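Polyprenyl synthetase (Nonlabens dokdonensis, PDB 6KD7) probably makes geranylgeranyl pyrophosphate as a magnesium-dependent prenyltransferase of the FPP/GGPP synthase family, with a bound pyrophosphate in its pocket. Local coordinates at residues A[50-53]-A[57-60]; A[293-298]-A[321-326]; A[303-308]-A[313-318]. One frame throughout, in Å; residues are numbered along the deposited sequence.

Overall arrangement
All three contacts are small, and none is touched by another protein chain of the assembly. Interaction 3 is the buried, wholly apolar one; interactions 1 and 2 are partly buried, lack direct hydrogen bonds across their segments, and are each bridged by a water. Interactions 2 and 3 share helix 309-322: 303-308 with 313-318 closes the turn into this helix, while 293-298 with 321-326 fastens its far end back to helix 283-303, so the first is nested within the second. Interaction 1 joins helices 42-54 and 58-82. It meets interaction 3 where Met53 SD packs 3.6 Å from Leu315 CD2, whereas interactions 1 and 2 do not touch.

Interaction 1: residues A[50-53]-A[57-60]; sequences SAEM and TAKD
Glu52 lays its extended side chain across the start of helix 58-82, overlapping the methyl and the backbone nitrogen of Ala58. Glu52 OE2 comes 3.9 Å from Ala58 CB, and Glu52 CG lies 4.0 Å from Ala58 N, so that both the stem and the end of the chain take part. The first torsion (chi1 -75°) sets CG beside the backbone nitrogen, and from there the chain runs straight on to the carboxylate. No direct hydrogen bond crosses the contact. Instead, one water donates to Glu52 OE2 at 2.5 Å and accepts from Ala58 N at 2.8 Å. The other oxygen, OE1, is taken by Asn2 N, while Leu7 of helix 4-18 packs on both Glu52 and Ala58. One residue earlier, Ala51 points its methyl toward 57-60, with Ala51 CB 4.0 Å from Thr57 O.

Thr57 is the N-cap of helix 58-82, and with Asp60 it forms a capping box. Asp60 N donates to Thr57 OG1 (3.0 Å), and in return Thr57 N donates almost straight (172°) to Asp60 OD2, which it meets from above the carboxylate plane at 3.3 Å. The capping box thus closes the start of helix 58-82, while the water and the packing of Ala51 and Glu52 span the two helices. The bridge gives Ala58 N a partner, and a carboxylate beside that helix end would probably be favoured by the helix dipole.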
# COMPACT_ATOMS: atom_id res chain seq x y z
N SER A 50 -12.06 2.05 49.91
CA SER A 50 -11.37 3.13 50.65
C SER A 50 -12.42 3.96 51.40
O SER A 50 -12.27 4.19 52.60
CB SER A 50 -10.59 4.01 49.73
OG SER A 50 -9.70 4.85 50.45
N ALA A 51 -13.44 4.39 50.69
CA ALA A 51 -14.56 5.15 51.23
C ALA A 51 -15.10 4.39 52.46
O ALA A 51 -15.03 4.95 53.54
CB ALA A 51 -15.59 5.36 50.16
N GLU A 52 -15.56 3.15 52.32
CA GLU A 52 -16.19 2.37 53.42
C GLU A 52 -15.24 2.26 54.62
O GLU A 52 -15.63 2.69 55.71
CB GLU A 52 -16.59 1.00 52.93
CG GLU A 52 -17.82 1.06 52.07
CD GLU A 52 -18.32 -0.32 51.65
OE1 GLU A 52 -17.51 -1.29 51.72
OE2 GLU A 52 -19.50 -0.40 51.24
N MET A 53 -14.03 1.78 54.42
CA MET A 53 -13.00 1.65 55.46
C MET A 53 -12.85 2.93 56.26
O MET A 53 -12.33 2.83 57.37
CB MET A 53 -11.62 1.40 54.85
CG MET A 53 -11.45 -0.01 54.34
SD MET A 53 -9.92 -0.25 53.33
CE MET A 53 -9.05 1.30 53.57
N THR A 57 -20.06 5.93 52.79
CA THR A 57 -20.72 4.85 52.01
C THR A 57 -20.11 4.71 50.60
O THR A 57 -19.59 5.69 50.02
CB THR A 57 -22.22 5.12 51.91
OG1 THR A 57 -22.45 6.40 51.32
CG2 THR A 57 -22.84 5.12 53.29
N ALA A 58 -20.27 3.51 50.05
CA ALA A 58 -20.14 3.22 48.62
C ALA A 58 -20.92 4.26 47.84
O ALA A 58 -20.37 4.82 46.87
CB ALA A 58 -20.66 1.85 48.30
N LYS A 59 -22.17 4.50 48.25
CA LYS A 59 -23.06 5.41 47.50
C LYS A 59 -22.41 6.80 47.45
O LYS A 59 -22.51 7.44 46.41
CB LYS A 59 -24.43 5.45 48.16
CG LYS A 59 -25.41 6.43 47.55
CD LYS A 59 -26.66 6.65 48.37
CE LYS A 59 -27.38 7.93 48.01
NZ LYS A 59 -28.75 7.96 48.56
N ASP A 60 -21.75 7.21 48.52
CA ASP A 60 -21.16 8.57 48.54
C ASP A 60 -20.03 8.61 47.50
O ASP A 60 -19.96 9.60 46.77
CB ASP A 60 -20.56 9.01 49.88
CG ASP A 60 -21.54 9.26 51.03
OD1 ASP A 60 -22.70 9.72 50.75
OD2 ASP A 60 -21.13 8.95 52.22
O HOH W 1 -21.09 1.48 51.85

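Interaction 2: residues A[293-298]-A[321-326]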
# COMPACT_ATOMS: atom_id res chain seq x y z
N SER A 293 8.35 -8.75 47.27
CA SER A 293 8.89 -7.61 48.02
C SER A 293 7.89 -6.44 48.00
O SER A 293 7.64 -5.83 49.07
CB SER A 293 10.21 -7.27 47.46
OG SER A 293 10.68 -6.06 48.04
N TYR A 294 7.33 -6.13 46.83
CA TYR A 294 6.31 -5.05 46.74
C TYR A 294 5.05 -5.44 47.51
O TYR A 294 4.42 -4.57 48.09
CB TYR A 294 6.04 -4.62 45.30
CG TYR A 294 7.10 -3.71 44.75
CD1 TYR A 294 7.20 -2.40 45.20
CD2 TYR A 294 8.01 -4.15 43.82
CE1 TYR A 294 8.18 -1.56 44.72
CE2 TYR A 294 8.99 -3.32 43.33
CZ TYR A 294 9.08 -2.02 43.78
OH TYR A 294 10.04 -1.19 43.29
N THR A 295 4.67 -6.71 47.45
CA THR A 295 3.46 -7.17 48.18
C THR A 295 3.67 -6.97 49.68
O THR A 295 2.77 -6.45 50.31
CB THR A 295 3.13 -8.62 47.86
OG1 THR A 295 3.00 -8.74 46.45
CG2 THR A 295 1.85 -9.08 48.51
N GLN A 296 4.85 -7.31 50.19
CA GLN A 296 5.14 -7.16 51.63
C GLN A 296 5.09 -5.67 51.99
O GLN A 296 4.44 -5.33 52.96
CB GLN A 296 6.48 -7.80 51.99
CG GLN A 296 6.44 -9.32 52.00
CD GLN A 296 5.29 -9.89 52.78
OE1 GLN A 296 4.96 -9.44 53.87
NE2 GLN A 296 4.65 -10.91 52.24
N LYS A 297 5.65 -4.82 51.13
CA LYS A 297 5.65 -3.36 51.39
C LYS A 297 4.20 -2.89 51.48
O LYS A 297 3.91 -2.09 52.35
CB LYS A 297 6.35 -2.63 50.24
CG LYS A 297 7.86 -2.85 50.14
CD LYS A 297 8.52 -1.87 49.22
CE LYS A 297 10.03 -1.93 49.23
NZ LYS A 297 10.62 -0.65 48.80
N ALA A 298 3.34 -3.41 50.61
CA ALA A 298 1.90 -3.06 50.60
C ALA A 298 1.24 -3.54 51.90
O ALA A 298 0.42 -2.80 52.43
CB ALA A 298 1.24 -3.66 49.40
N GLN A 321 -5.09 -12.07 47.44
CA GLN A 321 -5.88 -12.70 46.35
C GLN A 321 -5.50 -12.08 45.00
O GLN A 321 -5.38 -12.84 44.04
CB GLN A 321 -7.37 -12.53 46.64
CG GLN A 321 -8.26 -13.16 45.59
CD GLN A 321 -9.67 -12.61 45.60
OE1 GLN A 321 -10.38 -12.68 46.60
NE2 GLN A 321 -10.08 -12.04 44.48
N LEU A 322 -5.27 -10.77 44.94
CA LEU A 322 -5.00 -10.05 43.67
C LEU A 322 -3.71 -10.61 43.07
O LEU A 322 -3.67 -10.80 41.87
CB LEU A 322 -4.84 -8.54 43.93
CG LEU A 322 -4.65 -7.67 42.69
CD1 LEU A 322 -5.88 -7.67 41.81
CD2 LEU A 322 -4.27 -6.25 43.08
N MET A 323 -2.75 -10.95 43.93
CA MET A 323 -1.39 -11.41 43.54
C MET A 323 -1.36 -12.93 43.36
O MET A 323 -0.28 -13.50 43.39
CB MET A 323 -0.38 -11.00 44.61
CG MET A 323 0.65 -10.00 44.14
SD MET A 323 -0.00 -8.64 43.18
CE MET A 323 -0.67 -7.59 44.47
N GLY A 324 -2.53 -13.54 43.19
CA GLY A 324 -2.73 -14.99 43.02
C GLY A 324 -2.19 -15.85 44.16
O GLY A 324 -1.84 -17.01 43.88
N ARG A 325 -2.14 -15.33 45.40
CA ARG A 325 -1.79 -16.07 46.65
C ARG A 325 -3.08 -16.35 47.46
O ARG A 325 -4.19 -15.96 47.02
CB ARG A 325 -0.76 -15.28 47.48
CG ARG A 325 0.61 -15.14 46.83
CD ARG A 325 1.48 -14.05 47.45
NE ARG A 325 1.93 -14.33 48.83
CZ ARG A 325 2.81 -13.61 49.56
NH1 ARG A 325 3.39 -12.52 49.09
NH2 ARG A 325 3.10 -13.99 50.80
N LYS A 326 -2.94 -17.04 48.59
CA LYS A 326 -4.15 -17.40 49.38
C LYS A 326 -4.13 -16.66 50.72
O LYS A 326 -3.05 -16.24 51.16
CB LYS A 326 -4.32 -18.91 49.49
CG LYS A 326 -5.76 -19.37 49.68
CD LYS A 326 -6.02 -20.78 49.20
CE LYS A 326 -6.01 -20.89 47.69
NZ LYS A 326 -6.51 -22.21 47.24
O HOH W 2 2.94 -11.59 46.06
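Thr295 and Arg325 run alongside one another with opposite headings, with Thr295 CG2 3.8 Å from Arg325 NH1 and set obliquely to the guanidinium. The threonine torsion (chi1 -56°) divides its branches: CG2 stands anti to the backbone nitrogen and serves the arginine, while OG1 lies beside that nitrogen and bonds to Ile291 O. Thr295 OG1 also has Met323 CG at 3.5 Å, a close polar-to-carbon approach rather than a hydrogen bond. Met323, bent at its second and third torsions, also packs on Leu201 of helix 188-215.

The turn bearing Met323 and Arg325 is a Schellman motif: Gly324 has positive phi, Gly324 N bonds to Gln321 O and Arg325 N bonds back to a carbonyl of the last helical turn. It releases the chain so that Arg325 aims back at helix 283-303. With a bend at its third torsion (chi3 68°), the Arg325 side chain crosses that of Gln296 nearly perpendicularly, the amide and guanidinium planes inclined by 48°. Gln296 NE2 lies at the edge of the guanidinium, 3.7 Å from Arg325 NH2. Both are donors, so this pair is not a bond. Their closeness is consistent with a shared acceptor, Glu292, whose OE1 forms a salt bridge with Arg325 NH1 and whose OE2 takes a weak hydrogen bond from Gln296 NE2.

A water in the guanidinium plane accepts from Arg325 NH1 (3.2 Å) and donates to Thr295 OG1 (2.9 Å). Glu292 and this water provide polar links between the end of helix 309-322 and helix 283-303, while direct contact across the segments is by packing.

Interaction 3: residues A[303-308]-A[313-318]; sequences EELSIA and KQLTDF
Leu305 meets Leu315 by a single methyl pair, Leu305 CD1 to Leu315 CD2 at 3.9 Å, as 303-308 leaves helix 283-303. Glu303, near the end of that helix, precedes this pair, and its carbonyl accepts from Lys312 NZ, a polar tie to helix 309-322 beside the apolar contact. At Leu305 the first torsion (chi1 -69°) places CG beside the backbone nitrogen, and the side chain crosses that of Leu315 at about a right angle. The next residue, Ser306, is the centre of an inverse gamma turn, closed by a weak bond from Ile307 N to Leu305 O (3.1 Å); Ser306 N bonds to Glu190 OE2 of helix 188-215. On either side of Ser306, Leu305 and Ile307 both point toward helix 309-322. Ile307 extends its longer branch (chi2 -178°), which carries Ile307 CD1 to 4.3 Å from Leu315 CD2. One methyl of Leu315 thus receives both residues. Ala308 then supplies the N-cap of helix 309-322.

Further residues complete the surroundings: Tyr54 of helix 42-54 touches Leu305 and Ile307, and through Met49, Tyr197 and Ile302 helices 42-54, 188-215 and 283-303 all reach Leu315 of helix 309-322. Between 303-308 and 313-318 there are contacts of aliphatic carbon alone, without a hydrogen bond or salt bridge. Dispersion and hydrophobic burial therefore carry this contact, while polar bonds such as Ser306 N to Glu190 and Glu303 O to Lys312 lie outside it.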
# COMPACT_ATOMS: atom_id res chain seq x y z
N GLU A 303 -0.92 -2.13 57.61
CA GLU A 303 -0.77 -2.18 59.08
C GLU A 303 -0.79 -0.74 59.61
O GLU A 303 -1.23 -0.57 60.73
CB GLU A 303 0.53 -2.88 59.51
CG GLU A 303 0.47 -4.39 59.47
CD GLU A 303 1.82 -5.12 59.38
OE1 GLU A 303 2.88 -4.52 59.74
OE2 GLU A 303 1.83 -6.30 58.92
N GLU A 304 -0.31 0.24 58.84
CA GLU A 304 -0.20 1.63 59.35
C GLU A 304 -1.40 2.52 59.02
O GLU A 304 -1.40 3.67 59.44
CB GLU A 304 1.09 2.26 58.84
CG GLU A 304 2.32 1.53 59.34
CD GLU A 304 3.61 1.99 58.70
OE1 GLU A 304 3.58 3.04 58.02
OE2 GLU A 304 4.62 1.30 58.86
N LEU A 305 -2.39 2.00 58.30
CA LEU A 305 -3.56 2.83 57.95
C LEU A 305 -4.43 3.06 59.19
O LEU A 305 -4.46 2.20 60.06
CB LEU A 305 -4.35 2.10 56.86
CG LEU A 305 -3.66 2.03 55.50
CD1 LEU A 305 -4.42 1.12 54.57
CD2 LEU A 305 -3.53 3.42 54.90
N SER A 306 -5.12 4.20 59.22
CA SER A 306 -6.06 4.52 60.32
C SER A 306 -7.42 3.92 59.98
O SER A 306 -8.32 4.66 59.64
CB SER A 306 -6.13 6.00 60.52
OG SER A 306 -6.95 6.30 61.63
N ILE A 307 -7.51 2.59 60.04
CA ILE A 307 -8.76 1.83 59.74
C ILE A 307 -8.90 0.72 60.78
O ILE A 307 -7.92 0.41 61.45
CB ILE A 307 -8.74 1.26 58.30
CG1 ILE A 307 -7.60 0.27 58.10
CG2 ILE A 307 -8.71 2.36 57.26
CD1 ILE A 307 -7.52 -0.28 56.70
N ALA A 308 -10.11 0.17 60.93
CA ALA A 308 -10.39 -0.90 61.90
C ALA A 308 -9.63 -2.18 61.52
O ALA A 308 -9.49 -2.44 60.34
CB ALA A 308 -11.87 -1.16 61.93
N LYS A 313 -7.63 -6.63 57.69
CA LYS A 313 -7.69 -8.07 57.35
C LYS A 313 -8.32 -8.23 55.96
O LYS A 313 -7.78 -8.97 55.16
CB LYS A 313 -8.53 -8.83 58.37
CG LYS A 313 -8.52 -10.34 58.20
CD LYS A 313 -9.87 -10.99 58.39
CE LYS A 313 -9.79 -12.51 58.39
NZ LYS A 313 -11.10 -13.14 58.65
N GLN A 314 -9.40 -7.51 55.71
CA GLN A 314 -10.10 -7.56 54.40
C GLN A 314 -9.10 -7.08 53.33
O GLN A 314 -8.92 -7.79 52.34
CB GLN A 314 -11.41 -6.80 54.44
CG GLN A 314 -12.51 -7.63 55.10
CD GLN A 314 -13.74 -6.83 55.46
OE1 GLN A 314 -14.24 -6.04 54.66
NE2 GLN A 314 -14.23 -7.06 56.67
N LEU A 315 -8.42 -5.97 53.56
CA LEU A 315 -7.51 -5.36 52.57
C LEU A 315 -6.32 -6.29 52.38
O LEU A 315 -5.81 -6.33 51.26
CB LEU A 315 -7.03 -4.01 53.07
CG LEU A 315 -6.88 -2.91 52.03
CD1 LEU A 315 -8.13 -2.79 51.18
CD2 LEU A 315 -6.57 -1.59 52.74
N THR A 316 -5.87 -6.94 53.45
CA THR A 316 -4.66 -7.80 53.41
C THR A 316 -4.99 -9.01 52.54
O THR A 316 -4.17 -9.36 51.68
CB THR A 316 -4.16 -8.20 54.80
OG1 THR A 316 -3.58 -7.06 55.43
CG2 THR A 316 -3.10 -9.27 54.75
N ASP A 317 -6.17 -9.58 52.74
CA ASP A 317 -6.67 -10.73 51.97
C ASP A 317 -6.89 -10.32 50.52
O ASP A 317 -6.67 -11.15 49.65
CB ASP A 317 -8.01 -11.26 52.51
CG ASP A 317 -7.83 -12.01 53.83
OD1 ASP A 317 -6.63 -12.32 54.19
OD2 ASP A 317 -8.88 -12.27 54.52
N PHE A 318 -7.44 -9.14 50.28
CA PHE A 318 -7.72 -8.68 48.90
C PHE A 318 -6.38 -8.56 48.13
O PHE A 318 -6.29 -9.03 47.03
CB PHE A 318 -8.52 -7.39 48.92
CG PHE A 318 -8.46 -6.63 47.64
CD1 PHE A 318 -7.42 -5.75 47.40
CD2 PHE A 318 -9.44 -6.78 46.68
CE1 PHE A 318 -7.38 -5.03 46.23
CE2 PHE A 318 -9.37 -6.09 45.49
CZ PHE A 318 -8.34 -5.22 45.27